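Local structure of transcriptional regulator, putative, Mar family (Thermotoga maritima, 2ETH) at residues 45-48 and 49-53. The protein probably binds DNA as a MarR-family transcription factor, its winged helix-turn-helix subunits paired as a dimer. Sequence-based numbering, arbitrary orientation.
Sequences TELY and AFLYV
L47 CD1 comes to the F50 ring at a slant, 4.5 Å from F50 CD2, while L82, L87 and L104 also pack against F50. Y48 and Y52, one turn apart, both send their rings to F67; the Y52 ring stacks on it, whereas that of Y48 meets it at about 40°. CG anti to the backbone N (chi1 -164°) carries the Y48 ring to F67 and to F23 of the second subunit. All this lies on helix 44-56 of the MarR-type winged helix-turn-helix domain, with V78 of helix 72-84 against T45 and A49. Four i to i+4 bonds hold the turn; the straightest, L51 N to L47 O, is 3.0 Å long at 175°. L51 CG also lies close to that carbonyl, 3.5 Å from L47 O, and the two leucine side chains run at a slant to each other, CD1 to CD1 at 3.9 Å. With L51 cut back to alanine, L47 CD1 is likely to lose its nearest apolar neighbour in 49-53, and a gap would probably open on the side where F23 of the second subunit packs. The buried carboxylate of E46 is held by a salt bridge from OE1 to R85 NH1 and a hydrogen bond between OE2 and S81 OG.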
ATOM      1  N   THR A  45      -4.456  -5.033  -6.316  1.00 49.24           N
ATOM      2  CA  THR A  45      -5.725  -4.429  -6.741  1.00 49.27           C
ATOM      3  C   THR A  45      -6.938  -5.188  -6.165  1.00 48.50           C
ATOM      4  O   THR A  45      -7.995  -4.606  -5.964  1.00 48.08           O
ATOM      5  CB  THR A  45      -5.823  -4.223  -8.267  1.00 49.60           C
ATOM      6  OG1 THR A  45      -5.783  -5.477  -8.913  1.00 52.19           O
ATOM      7  CG2 THR A  45      -4.629  -3.369  -8.814  1.00 50.32           C
ATOM      8  N   GLU A  46      -6.761  -6.466  -5.844  1.00 47.79           N
ATOM      9  CA  GLU A  46      -7.771  -7.217  -5.079  1.00 47.13           C
ATOM     10  C   GLU A  46      -8.019  -6.576  -3.740  1.00 45.91           C
ATOM     11  O   GLU A  46      -9.170  -6.442  -3.304  1.00 43.92           O
ATOM     12  CB  GLU A  46      -7.295  -8.662  -4.796  1.00 47.04           C
ATOM     13  CG  GLU A  46      -7.644  -9.724  -5.803  1.00 48.24           C
ATOM     14  CD  GLU A  46      -6.835 -11.002  -5.570  1.00 50.03           C
ATOM     15  OE1 GLU A  46      -6.581 -11.333  -4.379  1.00 53.71           O
ATOM     16  OE2 GLU A  46      -6.434 -11.671  -6.575  1.00 52.71           O
ATOM     17  N   LEU A  47      -6.926  -6.295  -3.030  1.00 46.01           N
ATOM     18  CA  LEU A  47      -7.020  -5.663  -1.698  1.00 46.70           C
ATOM     19  C   LEU A  47      -7.653  -4.275  -1.775  1.00 46.00           C
ATOM     20  O   LEU A  47      -8.425  -3.888  -0.945  1.00 46.69           O
ATOM     21  CB  LEU A  47      -5.634  -5.559  -1.030  1.00 47.48           C
ATOM     22  CG  LEU A  47      -5.627  -4.877   0.354  1.00 48.52           C
ATOM     23  CD1 LEU A  47      -6.592  -5.631   1.365  1.00 47.87           C
ATOM     24  CD2 LEU A  47      -4.182  -4.799   0.870  1.00 46.29           C
ATOM     25  N   TYR A  48      -7.319  -3.539  -2.804  1.00 47.19           N
ATOM     26  CA  TYR A  48      -7.817  -2.188  -3.003  1.00 47.66           C
ATOM     27  C   TYR A  48      -9.332  -2.210  -3.221  1.00 46.48           C
ATOM     28  O   TYR A  48     -10.095  -1.433  -2.579  1.00 46.68           O
ATOM     29  CB  TYR A  48      -7.048  -1.583  -4.214  1.00 50.77           C
ATOM     30  CG  TYR A  48      -7.127  -0.087  -4.359  1.00 53.17           C
ATOM     31  CD1 TYR A  48      -7.145   0.748  -3.241  1.00 57.67           C
ATOM     32  CD2 TYR A  48      -7.199   0.510  -5.612  1.00 57.27           C
ATOM     33  CE1 TYR A  48      -7.227   2.141  -3.362  1.00 56.53           C
ATOM     34  CE2 TYR A  48      -7.279   1.926  -5.732  1.00 57.76           C
ATOM     35  CZ  TYR A  48      -7.293   2.702  -4.584  1.00 55.19           C
ATOM     36  OH  TYR A  48      -7.388   4.046  -4.661  1.00 57.34           O
ATOM     37  N   ALA A  49      -9.799  -3.123  -4.075  1.00 44.47           N
ATOM     38  CA  ALA A  49     -11.246  -3.267  -4.308  1.00 43.72           C
ATOM     39  C   ALA A  49     -11.979  -3.799  -3.057  1.00 42.85           C
ATOM     40  O   ALA A  49     -13.084  -3.365  -2.757  1.00 42.31           O
ATOM     41  CB  ALA A  49     -11.534  -4.127  -5.523  1.00 42.51           C
ATOM     42  N   PHE A  50     -11.356  -4.717  -2.329  1.00 42.54           N
ATOM     43  CA  PHE A  50     -11.936  -5.277  -1.101  1.00 43.04           C
ATOM     44  C   PHE A  50     -12.135  -4.171  -0.071  1.00 43.35           C
ATOM     45  O   PHE A  50     -13.230  -3.999   0.408  1.00 43.70           O
ATOM     46  CB  PHE A  50     -11.072  -6.422  -0.507  1.00 43.34           C
ATOM     47  CG  PHE A  50     -11.578  -6.946   0.834  1.00 44.80           C
ATOM     48  CD1 PHE A  50     -12.745  -7.730   0.909  1.00 43.78           C
ATOM     49  CD2 PHE A  50     -10.915  -6.621   2.026  1.00 43.82           C
ATOM     50  CE1 PHE A  50     -13.207  -8.186   2.149  1.00 44.27           C
ATOM     51  CE2 PHE A  50     -11.380  -7.076   3.256  1.00 43.76           C
ATOM     52  CZ  PHE A  50     -12.504  -7.869   3.324  1.00 42.67           C
ATOM     53  N   LEU A  51     -11.093  -3.384   0.215  1.00 44.24           N
ATOM     54  CA  LEU A  51     -11.207  -2.252   1.179  1.00 43.94           C
ATOM     55  C   LEU A  51     -12.198  -1.178   0.757  1.00 43.65           C
ATOM     56  O   LEU A  51     -12.961  -0.641   1.591  1.00 43.55           O
ATOM     57  CB  LEU A  51      -9.852  -1.624   1.438  1.00 44.51           C
ATOM     58  CG  LEU A  51      -8.842  -2.502   2.199  1.00 45.73           C
ATOM     59  CD1 LEU A  51      -7.438  -1.861   2.138  1.00 44.33           C
ATOM     60  CD2 LEU A  51      -9.320  -2.704   3.658  1.00 46.47           C
ATOM     61  N   TYR A  52     -12.225  -0.870  -0.523  1.00 43.49           N
ATOM     62  CA  TYR A  52     -13.187   0.097  -1.022  1.00 43.60           C
ATOM     63  C   TYR A  52     -14.577  -0.338  -0.614  1.00 43.38           C
ATOM     64  O   TYR A  52     -15.288   0.428   0.016  1.00 44.15           O
ATOM     65  CB  TYR A  52     -13.056   0.245  -2.538  1.00 44.63           C
ATOM     66  CG  TYR A  52     -14.017   1.216  -3.167  1.00 45.90           C
ATOM     67  CD1 TYR A  52     -14.175   2.487  -2.635  1.00 47.65           C
ATOM     68  CD2 TYR A  52     -14.757   0.874  -4.303  1.00 44.50           C
ATOM     69  CE1 TYR A  52     -15.047   3.413  -3.208  1.00 47.55           C
ATOM     70  CE2 TYR A  52     -15.622   1.785  -4.880  1.00 46.76           C
ATOM     71  CZ  TYR A  52     -15.759   3.075  -4.303  1.00 48.65           C
ATOM     72  OH  TYR A  52     -16.637   4.032  -4.785  1.00 49.86           O
ATOM     73  N   VAL A  53     -14.960  -1.575  -0.910  1.00 42.81           N
ATOM     74  CA  VAL A  53     -16.273  -2.090  -0.455  1.00 42.80           C
ATOM     75  C   VAL A  53     -16.396  -2.247   1.064  1.00 43.36           C
ATOM     76  O   VAL A  53     -17.447  -1.958   1.630  1.00 43.21           O
ATOM     77  CB  VAL A  53     -16.686  -3.468  -1.203  1.00 43.81           C
ATOM     78  CG1 VAL A  53     -18.001  -4.079  -0.609  1.00 40.65           C
ATOM     79  CG2 VAL A  53     -16.830  -3.224  -2.697  1.00 39.48           C
TER